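Local atomic coordinates of probable 2-dehydro-3-deoxygalactonokinase DgoK1 (Sinorhizobium meliloti, PDB entry 3T69), a protein that probably phosphorylates 2-dehydro-3-deoxy-D-galactonate with ATP, a step in the breakdown of galactose by the DeLey-Doudoroff pathway. Residues E173-I178 with D235-L240; S206-N211 with S241-G246. All blocks are in the same frame, centred on the assembly; numbering follows the deposited sequence.

Followed from the N terminus, the chain first builds most of its strands and then enters helix 171-181, which carries 173-178. Next comes 206-211, at the end of helix 199-210; helix 215-228 follows, and helix 233-252 then supplies 235-240 and 241-246 in succession, before the chain returns to the six-stranded sheet at 261-264. Interaction 1 closes a loop of 56 residues and interaction 2 one of 29. The two cross, because 206-211 opens its loop inside the first and finds its partner just beyond it. Helix 233-252 is thus held at its first half by helix 171-181 and further along by helix 199-210. The contacts also touch each other, Phe175 packing on Ser241 and Leu244.

Interaction 1 of 2, residues E173-I178 with D235-L240; sequences ELFDTI and DARAQL
Phe175 reaches from helix 171-181 to helix 233-252 and brings its ring up to Leu240 and Arg237. From CB the chain turns with CG anti to the backbone N (chi1 177°), and this carries the ring over to the second helix. CD2 then meets the branch point of Leu240, 3.7 Å from its CG, and CE2 touches CD2 of the same leucine. At CE2 the ring turns its edge to the backbone O of Arg237, which lies near the ring plane, 3.8 Å away. At the far end CZ stands 4.0 Å above the guanidinium of Arg237, over its centre, while CE1 approaches NH2. Ring and guanidinium planes are 84° apart, so the phenyl meets the arginine's face with its rim, not in a parallel stack.

The local axes come no closer than 11.4 Å and run at 142°, a roughly antiparallel pair within the run of helices inserted between strands 162-169 and 261-264 of the six-stranded sheet. At such a spacing a large flat side chain suits the join. Leu240 also reaches Ile178: its CD1 lies 3.9 Å from Ile178 CG2, and Leu219 of helix 215-228 packs on Leu240 too. Leu240 and Ile178, branched and wholly apolar, suit their buried places. Arg237 keeps its aliphatic CG against the ring. Arg237 NH2 lies 6.1 Å from Asp176 OD2, a carboxylate that may favour the charge electrostatically without touching it. Leu174 of the second subunit packs on Ile178, which places this helix at the dimer interface.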
ATOM      1  N   GLU B 173       4.089  -1.243  -7.725  1.00 39.42           N
ATOM      2  CA  GLU B 173       4.121  -2.391  -6.805  1.00 39.97           C
ATOM      3  C   GLU B 173       2.995  -2.299  -5.761  1.00 40.23           C
ATOM      4  O   GLU B 173       2.404  -3.334  -5.368  1.00 41.43           O
ATOM      5  CB  GLU B 173       5.503  -2.511  -6.119  1.00 39.82           C
ATOM      6  CG  GLU B 173       5.727  -3.819  -5.362  1.00 41.21           C
ATOM      7  CD  GLU B 173       7.154  -3.996  -4.804  1.00 45.36           C
ATOM      8  OE1 GLU B 173       7.885  -2.970  -4.665  1.00 47.07           O
ATOM      9  OE2 GLU B 173       7.531  -5.161  -4.496  1.00 43.24           O
ATOM     10  N   LEU B 174       2.686  -1.078  -5.325  1.00 39.80           N
ATOM     11  CA  LEU B 174       1.532  -0.857  -4.475  1.00 40.57           C
ATOM     12  C   LEU B 174       0.253  -1.175  -5.222  1.00 41.63           C
ATOM     13  O   LEU B 174      -0.617  -1.857  -4.685  1.00 42.14           O
ATOM     14  CB  LEU B 174       1.489   0.559  -3.897  1.00 40.13           C
ATOM     15  CG  LEU B 174       2.564   0.904  -2.850  1.00 39.81           C
ATOM     16  CD1 LEU B 174       2.530   2.347  -2.391  1.00 38.25           C
ATOM     17  CD2 LEU B 174       2.517  -0.052  -1.636  1.00 40.67           C
ATOM     18  N   PHE B 175       0.131  -0.738  -6.468  1.00 42.96           N
ATOM     19  CA  PHE B 175      -1.089  -1.074  -7.200  1.00 44.72           C
ATOM     20  C   PHE B 175      -1.289  -2.582  -7.225  1.00 45.08           C
ATOM     21  O   PHE B 175      -2.340  -3.075  -6.824  1.00 43.98           O
ATOM     22  CB  PHE B 175      -1.136  -0.460  -8.615  1.00 45.15           C
ATOM     23  CG  PHE B 175      -2.357  -0.870  -9.397  1.00 46.77           C
ATOM     24  CD1 PHE B 175      -2.341  -2.033 -10.181  1.00 48.32           C
ATOM     25  CD2 PHE B 175      -3.521  -0.111  -9.335  1.00 47.43           C
ATOM     26  CE1 PHE B 175      -3.471  -2.439 -10.903  1.00 49.75           C
ATOM     27  CE2 PHE B 175      -4.651  -0.489 -10.046  1.00 49.27           C
ATOM     28  CZ  PHE B 175      -4.639  -1.669 -10.832  1.00 50.09           C
ATOM     29  N   ASP B 176      -0.243  -3.305  -7.624  1.00 46.30           N
ATOM     30  CA  ASP B 176      -0.316  -4.766  -7.677  1.00 47.81           C
ATOM     31  C   ASP B 176      -0.639  -5.426  -6.365  1.00 47.25           C
ATOM     32  O   ASP B 176      -1.553  -6.268  -6.303  1.00 47.82           O
ATOM     33  CB  ASP B 176       0.897  -5.386  -8.380  1.00 48.40           C
ATOM     34  CG  ASP B 176       0.794  -5.214  -9.896  1.00 54.28           C
ATOM     35  OD1 ASP B 176       1.472  -4.319 -10.456  1.00 59.94           O
ATOM     36  OD2 ASP B 176      -0.049  -5.913 -10.520  1.00 59.24           O
ATOM     37  N   THR B 177       0.063  -5.064  -5.295  1.00 46.57           N
ATOM     38  CA  THR B 177      -0.194  -5.840  -4.091  1.00 46.56           C
ATOM     39  C   THR B 177      -1.518  -5.456  -3.444  1.00 45.60           C
ATOM     40  O   THR B 177      -2.162  -6.286  -2.828  1.00 44.68           O
ATOM     41  CB  THR B 177       0.968  -5.876  -3.141  1.00 46.15           C
ATOM     42  OG1 THR B 177       1.226  -4.554  -2.681  1.00 47.79           O
ATOM     43  CG2 THR B 177       2.183  -6.406  -3.924  1.00 50.02           C
ATOM     44  N   ILE B 178      -1.929  -4.205  -3.632  1.00 45.23           N
ATOM     45  CA  ILE B 178      -3.208  -3.778  -3.122  1.00 44.53           C
ATOM     46  C   ILE B 178      -4.298  -4.487  -3.920  1.00 45.46           C
ATOM     47  O   ILE B 178      -5.215  -5.044  -3.306  1.00 45.63           O
ATOM     48  CB  ILE B 178      -3.382  -2.269  -3.149  1.00 43.74           C
ATOM     49  CG1 ILE B 178      -2.357  -1.625  -2.234  1.00 41.82           C
ATOM     50  CG2 ILE B 178      -4.792  -1.884  -2.711  1.00 41.74           C
ATOM     51  CD1 ILE B 178      -2.511  -0.149  -2.123  1.00 35.82           C
ATOM     52  N   ASP B 235     -14.265   0.913 -12.777  1.00 58.74           N
ATOM     53  CA  ASP B 235     -14.188   2.212 -12.129  1.00 58.09           C
ATOM     54  C   ASP B 235     -13.437   2.166 -10.767  1.00 56.59           C
ATOM     55  O   ASP B 235     -12.734   3.136 -10.396  1.00 55.49           O
ATOM     56  CB  ASP B 235     -15.587   2.828 -12.050  1.00 59.25           C
ATOM     57  CG  ASP B 235     -16.170   3.151 -13.471  1.00 61.95           C
ATOM     58  OD1 ASP B 235     -15.595   4.020 -14.207  1.00 63.97           O
ATOM     59  OD2 ASP B 235     -17.197   2.524 -13.837  1.00 60.72           O
ATOM     60  N   ALA B 236     -13.561   1.028 -10.068  1.00 54.38           N
ATOM     61  CA  ALA B 236     -12.863   0.777  -8.807  1.00 53.41           C
ATOM     62  C   ALA B 236     -11.326   0.715  -9.023  1.00 52.83           C
ATOM     63  O   ALA B 236     -10.543   1.431  -8.334  1.00 52.14           O
ATOM     64  CB  ALA B 236     -13.379  -0.512  -8.171  1.00 52.83           C
ATOM     65  N   ARG B 237     -10.938  -0.133  -9.993  1.00 51.51           N
ATOM     66  CA  ARG B 237      -9.595  -0.292 -10.520  1.00 50.03           C
ATOM     67  C   ARG B 237      -9.024   1.056 -10.896  1.00 49.44           C
ATOM     68  O   ARG B 237      -7.873   1.394 -10.575  1.00 49.59           O
ATOM     69  CB  ARG B 237      -9.697  -1.172 -11.736  1.00 50.26           C
ATOM     70  CG  ARG B 237      -8.396  -1.722 -12.273  1.00 52.32           C
ATOM     71  CD  ARG B 237      -8.550  -3.203 -12.774  1.00 55.21           C
ATOM     72  NE  ARG B 237      -7.282  -3.706 -13.322  1.00 55.86           N
ATOM     73  CZ  ARG B 237      -6.521  -4.638 -12.758  1.00 56.27           C
ATOM     74  NH1 ARG B 237      -6.905  -5.247 -11.624  1.00 55.90           N
ATOM     75  NH2 ARG B 237      -5.377  -4.965 -13.343  1.00 54.26           N
ATOM     76  N   ALA B 238      -9.849   1.844 -11.555  1.00 48.04           N
ATOM     77  CA  ALA B 238      -9.443   3.139 -12.022  1.00 47.23           C
ATOM     78  C   ALA B 238      -9.181   4.045 -10.853  1.00 46.31           C
ATOM     79  O   ALA B 238      -8.160   4.727 -10.813  1.00 46.50           O
ATOM     80  CB  ALA B 238     -10.536   3.740 -12.925  1.00 47.32           C
ATOM     81  N   GLN B 239     -10.145   4.081  -9.934  1.00 45.88           N
ATOM     82  CA  GLN B 239     -10.053   4.801  -8.654  1.00 45.52           C
ATOM     83  C   GLN B 239      -8.765   4.396  -7.917  1.00 44.68           C
ATOM     84  O   GLN B 239      -7.939   5.256  -7.525  1.00 44.38           O
ATOM     85  CB  GLN B 239     -11.240   4.396  -7.813  1.00 45.87           C
ATOM     86  CG  GLN B 239     -11.837   5.479  -6.983  1.00 49.77           C
ATOM     87  CD  GLN B 239     -13.141   5.013  -6.337  1.00 55.11           C
ATOM     88  OE1 GLN B 239     -13.833   4.117  -6.869  1.00 55.75           O
ATOM     89  NE2 GLN B 239     -13.503   5.638  -5.199  1.00 55.98           N
ATOM     90  N   LEU B 240      -8.582   3.081  -7.774  1.00 43.30           N
ATOM     91  CA  LEU B 240      -7.347   2.558  -7.228  1.00 43.33           C
ATOM     92  C   LEU B 240      -6.094   3.093  -7.922  1.00 43.88           C
ATOM     93  O   LEU B 240      -5.180   3.605  -7.241  1.00 43.92           O
ATOM     94  CB  LEU B 240      -7.317   1.032  -7.240  1.00 43.03           C
ATOM     95  CG  LEU B 240      -6.033   0.429  -6.655  1.00 40.83           C
ATOM     96  CD1 LEU B 240      -5.796   0.881  -5.236  1.00 42.91           C
ATOM     97  CD2 LEU B 240      -6.159  -1.069  -6.627  1.00 39.62           C
TER

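Interaction 2 of 2, residues S206-N211 with S241-G246; sequences SRTREN and SGTLIG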
ATOM      1  N   SER B 206      -7.172  13.566  -9.120  1.00 46.57           N
ATOM      2  CA  SER B 206      -7.302  14.929  -8.643  1.00 47.76           C
ATOM      3  C   SER B 206      -7.595  14.970  -7.123  1.00 48.34           C
ATOM      4  O   SER B 206      -6.921  15.686  -6.380  1.00 47.87           O
ATOM      5  CB  SER B 206      -8.347  15.699  -9.475  1.00 48.05           C
ATOM      6  OG  SER B 206      -8.028  15.642 -10.873  1.00 49.42           O
ATOM      7  N   ARG B 207      -8.557  14.193  -6.633  1.00 49.05           N
ATOM      8  CA  ARG B 207      -8.851  14.330  -5.204  1.00 50.82           C
ATOM      9  C   ARG B 207      -7.653  13.904  -4.367  1.00 50.94           C
ATOM     10  O   ARG B 207      -7.366  14.518  -3.332  1.00 51.00           O
ATOM     11  CB  ARG B 207     -10.178  13.682  -4.747  1.00 51.25           C
ATOM     12  CG  ARG B 207     -10.513  12.309  -5.340  1.00 52.67           C
ATOM     13  CD  ARG B 207     -11.919  11.899  -4.931  1.00 57.09           C
ATOM     14  NE  ARG B 207     -12.287  12.414  -3.595  1.00 59.75           N
ATOM     15  CZ  ARG B 207     -13.367  12.028  -2.915  1.00 58.99           C
ATOM     16  NH1 ARG B 207     -14.181  11.101  -3.414  1.00 60.56           N
ATOM     17  NH2 ARG B 207     -13.630  12.546  -1.728  1.00 59.29           N
ATOM     18  N   THR B 208      -6.909  12.910  -4.853  1.00 51.55           N
ATOM     19  CA  THR B 208      -5.664  12.523  -4.158  1.00 52.11           C
ATOM     20  C   THR B 208      -4.502  13.532  -4.298  1.00 52.47           C
ATOM     21  O   THR B 208      -3.844  13.815  -3.290  1.00 52.41           O
ATOM     22  CB  THR B 208      -5.230  11.114  -4.487  1.00 51.90           C
ATOM     23  OG1 THR B 208      -6.398  10.289  -4.611  1.00 54.13           O
ATOM     24  CG2 THR B 208      -4.397  10.580  -3.399  1.00 51.21           C
ATOM     25  N   ARG B 209      -4.279  14.096  -5.504  1.00 52.17           N
ATOM     26  CA  ARG B 209      -3.219  15.101  -5.706  1.00 52.20           C
ATOM     27  C   ARG B 209      -3.490  16.341  -4.838  1.00 51.99           C
ATOM     28  O   ARG B 209      -2.562  16.938  -4.273  1.00 51.17           O
ATOM     29  CB  ARG B 209      -2.990  15.422  -7.224  1.00 52.95           C
ATOM     30  CG  ARG B 209      -1.943  16.530  -7.583  1.00 52.44           C
ATOM     31  CD  ARG B 209      -2.541  17.887  -7.290  1.00 56.18           C
ATOM     32  NE  ARG B 209      -1.941  19.024  -7.952  1.00 59.98           N
ATOM     33  CZ  ARG B 209      -0.815  19.635  -7.579  1.00 64.71           C
ATOM     34  NH1 ARG B 209      -0.094  19.193  -6.537  1.00 62.54           N
ATOM     35  NH2 ARG B 209      -0.391  20.696  -8.290  1.00 67.30           N
ATOM     36  N   GLU B 210      -4.770  16.681  -4.710  1.00 52.08           N
ATOM     37  CA  GLU B 210      -5.241  17.757  -3.816  1.00 52.56           C
ATOM     38  C   GLU B 210      -5.230  17.426  -2.292  1.00 51.99           C
ATOM     39  O   GLU B 210      -5.003  18.318  -1.463  1.00 52.25           O
ATOM     40  CB  GLU B 210      -6.657  18.202  -4.227  1.00 53.20           C
ATOM     41  CG  GLU B 210      -6.787  18.781  -5.678  1.00 56.13           C
ATOM     42  CD  GLU B 210      -8.267  18.987  -6.122  1.00 62.67           C
ATOM     43  OE1 GLU B 210      -9.217  18.632  -5.363  1.00 65.21           O
ATOM     44  OE2 GLU B 210      -8.495  19.507  -7.238  1.00 62.72           O
ATOM     45  N   ASN B 211      -5.479  16.161  -1.920  1.00 50.64           N
ATOM     46  CA  ASN B 211      -5.489  15.766  -0.503  1.00 48.73           C
ATOM     47  C   ASN B 211      -4.595  14.557  -0.161  1.00 46.70           C
ATOM     48  O   ASN B 211      -5.078  13.545   0.317  1.00 46.51           O
ATOM     49  CB  ASN B 211      -6.901  15.457  -0.076  1.00 49.39           C
ATOM     50  CG  ASN B 211      -7.840  16.600  -0.339  1.00 52.96           C
ATOM     51  OD1 ASN B 211      -7.774  17.626   0.343  1.00 54.86           O
ATOM     52  ND2 ASN B 211      -8.745  16.430  -1.333  1.00 53.32           N
ATOM     53  N   SER B 241      -6.031   2.961  -9.252  1.00 43.11           N
ATOM     54  CA  SER B 241      -4.857   3.381  -9.952  1.00 42.53           C
ATOM     55  C   SER B 241      -4.733   4.877  -9.793  1.00 42.22           C
ATOM     56  O   SER B 241      -3.651   5.403  -9.472  1.00 42.70           O
ATOM     57  CB  SER B 241      -4.957   3.019 -11.414  1.00 43.35           C
ATOM     58  OG  SER B 241      -3.792   3.494 -12.069  1.00 46.04           O
ATOM     59  N   GLY B 242      -5.856   5.564  -9.958  1.00 40.80           N
ATOM     60  CA  GLY B 242      -5.850   6.976  -9.898  1.00 40.04           C
ATOM     61  C   GLY B 242      -5.367   7.511  -8.588  1.00 40.90           C
ATOM     62  O   GLY B 242      -4.650   8.547  -8.559  1.00 42.09           O
ATOM     63  N   THR B 243      -5.742   6.840  -7.489  1.00 40.13           N
ATOM     64  CA  THR B 243      -5.384   7.333  -6.145  1.00 39.08           C
ATOM     65  C   THR B 243      -3.885   7.304  -5.943  1.00 38.32           C
ATOM     66  O   THR B 243      -3.240   8.310  -5.515  1.00 38.23           O
ATOM     67  CB  THR B 243      -6.082   6.507  -4.999  1.00 40.11           C
ATOM     68  OG1 THR B 243      -7.520   6.591  -5.132  1.00 40.43           O
ATOM     69  CG2 THR B 243      -5.650   7.021  -3.643  1.00 36.91           C
ATOM     70  N   LEU B 244      -3.336   6.138  -6.254  1.00 36.95           N
ATOM     71  CA  LEU B 244      -1.911   5.889  -6.137  1.00 36.83           C
ATOM     72  C   LEU B 244      -1.138   6.897  -6.958  1.00 37.47           C
ATOM     73  O   LEU B 244      -0.162   7.504  -6.463  1.00 37.91           O
ATOM     74  CB  LEU B 244      -1.599   4.494  -6.634  1.00 36.14           C
ATOM     75  CG  LEU B 244      -2.119   3.418  -5.699  1.00 37.23           C
ATOM     76  CD1 LEU B 244      -1.709   2.079  -6.232  1.00 32.54           C
ATOM     77  CD2 LEU B 244      -1.624   3.647  -4.194  1.00 36.43           C
ATOM     78  N   ILE B 245      -1.591   7.092  -8.209  1.00 36.99           N
ATOM     79  CA  ILE B 245      -0.901   7.981  -9.092  1.00 36.31           C
ATOM     80  C   ILE B 245      -1.066   9.438  -8.631  1.00 36.16           C
ATOM     81  O   ILE B 245      -0.093  10.249  -8.656  1.00 36.55           O
ATOM     82  CB  ILE B 245      -1.264   7.756 -10.590  1.00 37.01           C
ATOM     83  CG1 ILE B 245      -0.688   6.438 -11.072  1.00 36.86           C
ATOM     84  CG2 ILE B 245      -0.615   8.855 -11.432  1.00 37.57           C
ATOM     85  CD1 ILE B 245      -1.414   5.789 -12.223  1.00 40.53           C
ATOM     86  N   GLY B 246      -2.263   9.790  -8.172  1.00 34.72           N
ATOM     87  CA  GLY B 246      -2.444  11.155  -7.719  1.00 34.31           C
ATOM     88  C   GLY B 246      -1.470  11.448  -6.609  1.00 34.56           C
ATOM     89  O   GLY B 246      -0.926  12.555  -6.494  1.00 34.79           O
TER
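Thr208 sets its forked end over the backbone and side chain of Thr243, its methyl CG2 lying 3.3 Å from Thr243 O and its OG1 3.5 Å from Thr243 CG2. The two side chains cross at about a right angle, and the two CG2 methyls come within 3.8 Å of each other. In both threonines CG2 is anti to the backbone N, with the hydroxyl beside it. Thr208 OG1 thus faces the Thr243 methyl but makes its hydrogen bond to Ala204 O within its own helix, as Thr243 OG1 does to Gln239 O, one turn earlier in each case. Threonine suits this buried seam, offering a methyl for packing and a hydroxyl that its own helix can satisfy.

Further along, Gly246 lets the helices close up. The local axes approach to 7.5 Å at 29°, a roughly parallel pair among the helices between strands 162-169 and 261-264, in what is probably an actin-like (ASKHA) kinase fold; helix 215-228 covers the threonines through Leu218. The CA atoms of Arg209 and Gly246 are 4.5 Å apart; a side chain on Gly246 would point toward Thr208 CB and the backbone N of Arg209 and crowd both. Instead, Arg209 CA donates a C-H...O contact to Gly246 O at 3.5 Å. A glycine in place of Thr208 would probably open a gap beside Thr243 CG2 and give up the bond to Ala204 O. Where helix 199-210 ends, Asn211 turns its amide back, ND2 reaching Arg207 O at 3.1 Å in the carbonyl plane, on a lone pair, and adding to the bond from its own backbone N.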